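Local coordinates for protein CCMAN5 (Cellulosimicrobium cellulans, PDB 2XSG) that probably hydrolyses alpha-mannosidic linkages as a calcium-binding family 92 glycoside hydrolase, and enables mannose-6-phosphate modification of yeast-produced lysosomal enzymes, at residues Leu12-Val15 / Phe16-Thr19; Gly18-Gly21 / Asp22-Asn25; Gly627-Ser630 / Ala631-Ser634; Gly637-Thr640 / Pro641-Thr645; Arg653-Leu656 / Pro657-Asn661. All blocks are in the same frame, centred on the assembly; numbering follows the deposited sequence.

Contact 1 of 5, residues Leu12-Val15 / Phe16-Thr19; sequences LVDV and FVGT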
# COMPACT_ATOMS: atom_id res chain seq x y z
N LEU A 12 -13.91 -1.92 -14.94
CA LEU A 12 -14.16 -0.71 -14.14
C LEU A 12 -12.92 -0.10 -13.48
O LEU A 12 -12.92 1.09 -13.14
CB LEU A 12 -15.24 -0.97 -13.08
CG LEU A 12 -16.62 -1.39 -13.58
CD1 LEU A 12 -17.54 -1.58 -12.37
CD2 LEU A 12 -17.24 -0.37 -14.59
N VAL A 13 -11.89 -0.91 -13.29
CA VAL A 13 -10.59 -0.46 -12.79
C VAL A 13 -9.88 0.47 -13.79
O VAL A 13 -9.77 0.16 -14.99
CB VAL A 13 -9.69 -1.69 -12.45
CG1 VAL A 13 -8.28 -1.30 -12.03
CG2 VAL A 13 -10.33 -2.55 -11.36
N ASP A 14 -9.41 1.62 -13.30
CA ASP A 14 -8.55 2.49 -14.08
C ASP A 14 -7.12 2.46 -13.50
O ASP A 14 -6.82 3.19 -12.55
CB ASP A 14 -9.12 3.92 -14.09
CG ASP A 14 -8.37 4.87 -15.03
OD1 ASP A 14 -7.24 4.56 -15.50
OD2 ASP A 14 -8.92 5.97 -15.28
N VAL A 15 -6.25 1.64 -14.10
CA VAL A 15 -4.89 1.48 -13.58
C VAL A 15 -4.01 2.74 -13.73
O VAL A 15 -2.88 2.77 -13.26
CB VAL A 15 -4.14 0.25 -14.18
CG1 VAL A 15 -4.91 -1.06 -13.94
CG2 VAL A 15 -3.83 0.45 -15.67
N PHE A 16 -4.53 3.77 -14.39
CA PHE A 16 -3.77 5.00 -14.56
C PHE A 16 -4.02 6.01 -13.45
O PHE A 16 -3.29 6.98 -13.32
CB PHE A 16 -4.01 5.62 -15.93
CG PHE A 16 -3.44 4.80 -17.04
CD1 PHE A 16 -2.06 4.73 -17.23
CD2 PHE A 16 -4.28 4.11 -17.90
CE1 PHE A 16 -1.52 3.97 -18.26
CE2 PHE A 16 -3.75 3.34 -18.94
CZ PHE A 16 -2.37 3.28 -19.12
N VAL A 17 -5.04 5.76 -12.65
CA VAL A 17 -5.33 6.62 -11.52
C VAL A 17 -4.14 6.62 -10.58
O VAL A 17 -3.69 5.56 -10.14
CB VAL A 17 -6.62 6.20 -10.80
CG1 VAL A 17 -6.70 6.85 -9.38
CG2 VAL A 17 -7.83 6.58 -11.67
N GLY A 18 -3.63 7.81 -10.29
CA GLY A 18 -2.49 7.96 -9.38
C GLY A 18 -1.11 7.81 -10.02
O GLY A 18 -0.11 7.79 -9.31
N THR A 19 -1.05 7.72 -11.36
CA THR A 19 0.22 7.50 -12.08
C THR A 19 0.89 8.79 -12.62
O THR A 19 1.93 8.72 -13.29
CB THR A 19 0.05 6.51 -13.25
OG1 THR A 19 -0.83 7.08 -14.23
CG2 THR A 19 -0.50 5.14 -12.74

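Contact 2 of 5, residues Gly18-Gly21 / Asp22-Asn25; sequences GTEG and DFGN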
# COMPACT_ATOMS: atom_id res chain seq x y z
N GLY A 18 -3.63 7.81 -10.29
CA GLY A 18 -2.49 7.96 -9.38
C GLY A 18 -1.11 7.81 -10.02
O GLY A 18 -0.11 7.79 -9.31
N THR A 19 -1.05 7.72 -11.36
CA THR A 19 0.22 7.50 -12.08
C THR A 19 0.89 8.79 -12.62
O THR A 19 1.93 8.72 -13.29
CB THR A 19 0.05 6.51 -13.25
OG1 THR A 19 -0.83 7.08 -14.23
CG2 THR A 19 -0.50 5.14 -12.74
N GLU A 20 0.29 9.94 -12.34
CA GLU A 20 0.91 11.23 -12.72
C GLU A 20 1.77 11.79 -11.60
O GLU A 20 1.34 11.83 -10.44
CB GLU A 20 -0.14 12.27 -13.14
CG GLU A 20 0.49 13.60 -13.65
CD GLU A 20 -0.42 14.37 -14.60
OE1 GLU A 20 -1.35 13.77 -15.16
OE2 GLU A 20 -0.19 15.58 -14.80
N GLY A 21 2.99 12.18 -11.94
CA GLY A 21 3.83 13.03 -11.09
C GLY A 21 3.87 12.59 -9.65
O GLY A 21 4.07 11.43 -9.39
N ASP A 22 3.63 13.53 -8.74
CA ASP A 22 3.64 13.25 -7.30
C ASP A 22 2.20 13.19 -6.75
O ASP A 22 1.92 13.74 -5.69
CB ASP A 22 4.47 14.32 -6.55
CG ASP A 22 4.87 13.88 -5.14
OD1 ASP A 22 4.80 12.66 -4.82
OD2 ASP A 22 5.27 14.74 -4.33
N PHE A 23 1.31 12.50 -7.47
CA PHE A 23 -0.11 12.43 -7.10
C PHE A 23 -0.55 10.99 -6.76
O PHE A 23 -1.61 10.52 -7.19
CB PHE A 23 -1.02 13.05 -8.19
CG PHE A 23 -0.75 14.52 -8.46
CD1 PHE A 23 -1.48 15.51 -7.80
CD2 PHE A 23 0.23 14.91 -9.38
CE1 PHE A 23 -1.24 16.89 -8.04
CE2 PHE A 23 0.49 16.27 -9.63
CZ PHE A 23 -0.26 17.26 -8.96
N GLY A 24 0.28 10.29 -5.99
CA GLY A 24 -0.07 8.95 -5.55
C GLY A 24 1.06 7.94 -5.61
O GLY A 24 1.12 7.04 -4.78
N ASN A 25 1.95 8.09 -6.60
CA ASN A 25 3.06 7.17 -6.83
C ASN A 25 2.65 5.72 -7.07
O ASN A 25 3.31 4.80 -6.62
CB ASN A 25 4.16 7.31 -5.77
CG ASN A 25 5.03 8.55 -6.01
OD1 ASN A 25 5.67 8.67 -7.05
ND2 ASN A 25 5.04 9.47 -5.04
O HOH W 1 2.29 9.19 -9.15
O HOH W 2 6.68 11.03 -8.17

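Contact 3 of 5, residues Gly627-Ser630 / Ala631-Ser634; sequences GSSS and AVPS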
# COMPACT_ATOMS: atom_id res chain seq x y z
N GLY A 627 7.35 18.49 3.84
CA GLY A 627 7.63 19.92 4.01
C GLY A 627 7.13 20.80 2.87
O GLY A 627 6.44 21.80 3.09
N SER A 628 7.48 20.43 1.64
CA SER A 628 7.07 21.21 0.50
C SER A 628 7.02 20.36 -0.77
O SER A 628 7.60 19.26 -0.83
CB SER A 628 8.02 22.39 0.31
OG SER A 628 9.29 21.95 -0.16
N SER A 629 6.35 20.88 -1.80
CA SER A 629 6.19 20.18 -3.07
C SER A 629 6.20 21.18 -4.23
O SER A 629 5.53 22.22 -4.18
CB SER A 629 4.88 19.39 -3.06
OG SER A 629 4.43 19.04 -4.37
N SER A 630 6.96 20.86 -5.28
CA SER A 630 6.96 21.67 -6.51
C SER A 630 5.66 21.50 -7.28
O SER A 630 5.37 22.27 -8.18
CB SER A 630 8.12 21.25 -7.41
OG SER A 630 8.02 19.86 -7.70
N ALA A 631 4.86 20.50 -6.92
CA ALA A 631 3.62 20.22 -7.63
C ALA A 631 2.46 21.15 -7.25
O ALA A 631 1.45 21.17 -7.94
CB ALA A 631 3.23 18.77 -7.45
N VAL A 632 2.61 21.91 -6.16
CA VAL A 632 1.54 22.80 -5.69
C VAL A 632 2.17 23.83 -4.78
O VAL A 632 3.08 23.49 -4.01
CB VAL A 632 0.41 22.00 -4.95
CG1 VAL A 632 0.89 21.50 -3.56
CG2 VAL A 632 -0.89 22.82 -4.84
N PRO A 633 1.73 25.10 -4.86
CA PRO A 633 2.29 26.12 -3.97
C PRO A 633 2.15 25.72 -2.49
O PRO A 633 1.04 25.57 -1.99
CB PRO A 633 1.46 27.36 -4.28
CG PRO A 633 1.02 27.16 -5.67
CD PRO A 633 0.81 25.69 -5.86
N SER A 634 3.30 25.55 -1.82
CA SER A 634 3.35 24.89 -0.53
C SER A 634 4.60 25.28 0.25
O SER A 634 5.58 25.77 -0.33
CB SER A 634 3.30 23.36 -0.70
OG SER A 634 4.30 22.92 -1.61
O HOH W 3 5.76 25.61 -3.92

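Contact 4 of 5, residues Gly637-Thr640 / Pro641-Thr645; sequences GEFT and PPLKT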
# COMPACT_ATOMS: atom_id res chain seq x y z
N GLY A 637 5.04 22.24 5.34
CA GLY A 637 4.08 21.12 5.41
C GLY A 637 2.65 21.48 5.02
O GLY A 637 1.71 20.67 5.20
N GLU A 638 2.46 22.66 4.45
CA GLU A 638 1.10 23.12 4.14
C GLU A 638 0.92 23.55 2.68
O GLU A 638 1.89 23.96 2.02
CB GLU A 638 0.70 24.26 5.08
CG GLU A 638 0.84 23.87 6.55
CD GLU A 638 0.33 24.92 7.52
OE1 GLU A 638 -0.37 25.85 7.09
OE2 GLU A 638 0.63 24.79 8.72
N PHE A 639 -0.31 23.42 2.19
CA PHE A 639 -0.79 24.12 0.99
C PHE A 639 -0.81 25.61 1.32
O PHE A 639 -1.49 26.02 2.26
CB PHE A 639 -2.23 23.72 0.63
CG PHE A 639 -2.40 22.31 0.07
CD1 PHE A 639 -2.29 22.07 -1.29
CD2 PHE A 639 -2.74 21.25 0.91
CE1 PHE A 639 -2.48 20.78 -1.81
CE2 PHE A 639 -2.94 19.95 0.41
CZ PHE A 639 -2.80 19.71 -0.95
N THR A 640 -0.10 26.43 0.55
CA THR A 640 -0.07 27.88 0.79
C THR A 640 -0.51 28.61 -0.48
O THR A 640 0.30 28.80 -1.40
CB THR A 640 1.34 28.38 1.16
OG1 THR A 640 2.23 28.03 0.10
CG2 THR A 640 1.84 27.75 2.48
N PRO A 641 -1.80 29.02 -0.55
CA PRO A 641 -2.80 28.92 0.51
C PRO A 641 -3.47 27.55 0.60
O PRO A 641 -3.29 26.72 -0.30
CB PRO A 641 -3.85 29.95 0.06
CG PRO A 641 -3.77 29.91 -1.47
CD PRO A 641 -2.32 29.70 -1.76
N PRO A 642 -4.25 27.30 1.68
CA PRO A 642 -5.09 26.12 1.74
C PRO A 642 -5.96 25.98 0.49
O PRO A 642 -6.38 26.99 -0.09
CB PRO A 642 -5.96 26.38 2.96
CG PRO A 642 -5.08 27.14 3.86
CD PRO A 642 -4.34 28.09 2.93
N LEU A 643 -6.25 24.74 0.10
CA LEU A 643 -6.89 24.46 -1.17
C LEU A 643 -8.18 23.62 -1.01
O LEU A 643 -8.20 22.63 -0.31
CB LEU A 643 -5.87 23.75 -2.07
CG LEU A 643 -6.20 23.24 -3.46
CD1 LEU A 643 -6.11 24.40 -4.47
CD2 LEU A 643 -5.22 22.12 -3.85
N LYS A 644 -9.25 24.05 -1.67
CA LYS A 644 -10.50 23.28 -1.69
C LYS A 644 -10.52 22.41 -2.94
O LYS A 644 -10.57 22.91 -4.06
CB LYS A 644 -11.72 24.19 -1.65
CG LYS A 644 -13.00 23.46 -1.23
CD LYS A 644 -14.12 24.44 -0.93
CE LYS A 644 -15.40 23.72 -0.55
NZ LYS A 644 -16.58 24.60 -0.83
N THR A 645 -10.48 21.10 -2.74
CA THR A 645 -10.23 20.16 -3.82
C THR A 645 -10.68 18.77 -3.39
O THR A 645 -10.82 18.52 -2.18
CB THR A 645 -8.72 20.15 -4.19
OG1 THR A 645 -8.48 19.23 -5.25
CG2 THR A 645 -7.86 19.78 -2.97

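Contact 5 of 5, residues Arg653-Leu656 / Pro657-Asn661; sequences RGML and PTMDN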
# COMPACT_ATOMS: atom_id res chain seq x y z
N ARG A 653 -3.81 12.20 -11.90
CA ARG A 653 -3.54 12.91 -10.67
C ARG A 653 -4.57 12.41 -9.65
O ARG A 653 -5.59 13.06 -9.42
CB ARG A 653 -3.65 14.44 -10.88
CG ARG A 653 -2.70 15.03 -11.93
CD ARG A 653 -2.79 16.58 -11.93
NE ARG A 653 -1.69 17.18 -12.68
CZ ARG A 653 -1.24 18.42 -12.50
NH1 ARG A 653 -1.78 19.21 -11.59
NH2 ARG A 653 -0.23 18.87 -13.25
N GLY A 654 -4.31 11.24 -9.08
CA GLY A 654 -5.32 10.47 -8.34
C GLY A 654 -5.53 10.88 -6.89
O GLY A 654 -6.67 10.85 -6.39
N MET A 655 -4.45 11.25 -6.20
CA MET A 655 -4.52 11.73 -4.84
C MET A 655 -4.05 13.18 -4.81
O MET A 655 -3.57 13.70 -5.82
CB MET A 655 -3.58 10.92 -3.92
CG MET A 655 -3.51 9.44 -4.19
SD MET A 655 -4.97 8.65 -3.57
CE MET A 655 -4.49 6.93 -3.71
N LEU A 656 -4.13 13.79 -3.63
CA LEU A 656 -3.50 15.08 -3.40
C LEU A 656 -2.01 15.02 -3.79
O LEU A 656 -1.41 13.95 -3.71
CB LEU A 656 -3.61 15.45 -1.93
CG LEU A 656 -5.04 15.73 -1.41
CD1 LEU A 656 -5.01 15.87 0.09
CD2 LEU A 656 -5.63 16.97 -2.07
N PRO A 657 -1.43 16.17 -4.18
CA PRO A 657 0.02 16.16 -4.37
C PRO A 657 0.70 15.77 -3.03
O PRO A 657 0.24 16.20 -1.97
CB PRO A 657 0.33 17.61 -4.74
CG PRO A 657 -0.87 18.41 -4.20
CD PRO A 657 -2.02 17.51 -4.38
N THR A 658 1.79 14.99 -3.12
CA THR A 658 2.53 14.39 -1.99
C THR A 658 1.84 13.20 -1.29
O THR A 658 2.44 12.53 -0.44
CB THR A 658 2.89 15.38 -0.85
OG1 THR A 658 1.71 15.66 -0.09
CG2 THR A 658 3.55 16.66 -1.36
N MET A 659 0.57 12.97 -1.60
CA MET A 659 -0.20 11.95 -0.91
C MET A 659 0.07 10.56 -1.49
O MET A 659 -0.63 10.12 -2.39
CB MET A 659 -1.69 12.30 -0.97
CG MET A 659 -2.64 11.27 -0.35
SD MET A 659 -4.31 11.91 -0.46
CE MET A 659 -5.25 10.49 0.10
N ASP A 660 1.12 9.91 -1.02
CA ASP A 660 1.49 8.59 -1.53
C ASP A 660 0.45 7.59 -1.06
O ASP A 660 -0.07 7.73 0.04
CB ASP A 660 2.87 8.19 -1.01
CG ASP A 660 3.98 9.07 -1.56
OD1 ASP A 660 3.80 9.60 -2.68
OD2 ASP A 660 5.00 9.26 -0.86
N ASN A 661 0.13 6.61 -1.90
CA ASN A 661 -0.84 5.58 -1.53
C ASN A 661 -0.30 4.72 -0.36
O ASN A 661 -1.07 4.25 0.49
CB ASN A 661 -1.17 4.70 -2.74
CG ASN A 661 -2.55 4.04 -2.67
OD1 ASN A 661 -3.11 3.83 -1.57
ND2 ASN A 661 -3.10 3.71 -3.84

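Contact 1 of 5, residues Leu12-Val15 / Phe16-Thr19
Asp14 carries CG anti to its own N (chi1 -173°), which turns the carboxylate forward along the chain to the amide of Phe16. Phe16 in turn sets CG beside its N and opposite its carbonyl carbon (chi1 -69°), which places the ring with its CD2 edge facing Asp14 OD1. The bond from Phe16 N to Asp14 OD1 is 3.0 Å long, and the donor approaches from above the carboxylate plane rather than within it. Asp14 OD1 also sits 3.4 Å from Phe16 CB and near the plane of the ring; carboxylate and ring stand almost perpendicular, 80° apart. One face of the ring is met near its rim by Val15 CG2, 4.3 Å from Phe16 CD2. The backbone closes the turn: Val17 N donates to Asp14 O at 3.1 Å, and Val17 CG2 packs 3.8 Å from Asp14 CG, the two side chains crossing at about a right angle. Farther on, Phe16 O is gripped twice, by Thr19 N and by Thr19 OG1, the hydroxyl bond being the shorter at 2.6 Å. The methyl of the same threonine, CG2, rests 3.4 Å from Val15 O. Outside the turns, Phe16 lies on Ala108 of strand 106-109, Asp14 N bonds to Thr313 of helix 306-318, and Val17 O receives Arg317. Two overlapping turns result, type I from Asp14 to Val17 and type II from Phe16 to Thr19 with Gly18 at its positive-phi corner; an Asx turn at Asp14 is superposed on the start of the first.

Contact 2 of 5, residues Gly18-Gly21 / Asp22-Asn25
Phe23 brings the edge of its ring against the backbone of Glu20, with CD2 3.4 Å from Glu20 O and the oxygen in the ring plane. CG placed beside the backbone N (chi1 -61°) directs the ring back to this carbonyl, which also accepts Phe23 N at 3.0 Å. Gly21 takes the first corner of this turn with positive phi, and a CB there would clash with Asp22 N. Behind the turn the chain doubles back on Gly18, whose CA makes a CH...O contact of 3.5 Å with Phe23 O. Two waters bridge the limbs. One accepts Asn25 N at 2.8 Å and lies within bonding distance of both Gly18 O and Gly21 O, though its two protons have further acceptors to serve; the second donates to Gly21 O and, at 2.8 Å, to Asn25 OD1. Asn25 ND2 makes a weak bond to Asp22 OD1 (3.2 Å); its stronger partner is Asp660. Asn25 OD1 also accepts from Asn49 N. Glu20 forms a salt bridge with Arg653, and Phe23 lies on the same arginine. The side chain of Asn25 is about 8 Å from a bound bis-tris propane molecule and about 9 Å from the calcium ion. This is a type II' beta turn in a water-bridged loop of the N-terminal domain, near the calcium site formed by Asn588, Glu589 and Asp662.

Contact 3 of 5, residues Gly627-Ser630 / Ala631-Ser634
Ser634 OG accepts Ser629 N at 2.9 Å while donating its proton to Val632 O at 2.8 Å, so one oxygen ties three residues together. Its torsion (chi1 52°) tucks OG between the backbone N and carbonyl carbon of Ser634, facing in toward the opposite limb. Ser629 OG also accepts: lying anti to the backbone N (chi1 161°), the hydroxyl curls forward to take Ala631 N at 3.0 Å, the bond of an ST turn, and also touches Ala631 CB. A water adds a further link, accepting Ser634 N at 3.2 Å and reaching Ser629 O only through a weak bond of 3.4 Å. Ser629 O and Val632 O, both acceptors, lie 2.8 Å apart, which is probably unfavourable. Replacing Ser634 by an alanine would probably leave Ser629 N and Val632 O without their shared mate and let the two limbs drift apart. Apolar contact within the turn is slight; other loops provide it instead, Ala631 lying on Phe23, Val632 on Pro657, and Ser629 CB on Thr658. The chain runs as a type I beta turn from Ser629 to Val632, and its two limbs run 143° apart, the second leading into strand 634-635. With little apolar contact between its own limbs, this surface loop is probably defined largely by directed hydroxyl bonds, and it takes its apolar support from neighbouring loops.

Contact 4 of 5, residues Gly637-Thr640 / Pro641-Thr645
Phe639 and Leu643 point at each other from the two sides of a corner in the chain. Their side chains cross obliquely, the leucine methyl CD2 coming 3.7 Å from Phe639 CE1 and 3.9 Å from CD1. Leu643 holds CG anti to the backbone N (chi1 177°), which swings its branch toward the ring, while Leu643 CB lies 4.0 Å from Phe639 CD1. Nearer the backbone, Phe639 CB rests 3.3 Å from Pro641 O and 3.9 Å from Pro642 CA, so the start of the aromatic side chain fills the inside of the bend. The bend itself comes from a cis peptide between Thr640 and Pro641, which draws their CA atoms to 2.9 Å. With Pro641 and Pro642 there is no N-H to close the corner: Phe639 O sits 3.1 Å from Pro642 N without a hydrogen to share. No hydrogen bond crosses the corner; the contacts across it are van der Waals, and Thr640 and Pro641 are exposed. Beyond the corner, Phe639 packs on Ile624, Val632 and Pro657, and the neighbouring Glu638 forms salt bridges with Lys580 and Arg622. Backbone bonds join Phe639 to Arg622 and Leu643 to Asn621, so both limbs pair with strand 618-623. The result is a cis-proline corner that breaks strand 638-646, the middle member of a small three-stranded antiparallel sheet, where it runs on from the hairpin with strand 634-635.

Contact 5 of 5, residues Arg653-Leu656 / Pro657-Asn661
Met655 and Met659 cross at about a right angle, and Met659 SD lies 3.7 Å from Met655 CB. Leu656 packs its CB against Met659 CB (3.8 Å). Met659 runs fully extended, whereas Met655 bends at its second torsion (chi2 -76°), which carries its methyl away to Asn661, with Met655 CE 3.5 Å from Asn661 ND2. Both sulfur chains also lie on Met666 of helix 665-675. Outward from these groups the backbone turns: Met659 N donates to Leu656 O at 3.1 Å, closing a type II beta turn with Thr658 in positive phi. Met659 SD also takes a weak bond from Leu656 N, at 3.7 Å. Met659 O, pressed 3.4 Å from Met655 CB, is buried and finds no hydrogen-bonding partner. At the polar edge Asn661 ND2 donates to Asp26 and to Ser667. An alanine in place of Met655 removes the bent thioether, which would probably open a gap between Met666 and the Asn661 amide. The next residue in the chain after Asn661, Asp662, binds the calcium ion, which lies about 7 Å from the side chain of Met659. Sulfur and aliphatic carbon therefore pack the inner side of a loop whose far end turns polar, and a buried turn ends three residues before a metal ligand.

Overall arrangement
Contacts 1 and 5 are buried, contact 2 partly so, and contacts 3 and 4 lie at the surface. Contacts 1 and 2 follow each other along one loop of the N-terminal domain, sharing Gly18 and Thr19. Contacts 2 and 5 have centres only about 6 Å apart and are joined by probable hydrogen bonds between their loops. Contact 4 extends the hairpin that contact 3 enters, and both pack on Pro657 of contact 5. Chemistry follows place: backbone and carboxylate bonds in contact 1, waters in contact 2, hydroxyls in contact 3, prolines without amide protons in contact 4, and methionine packing in contact 5.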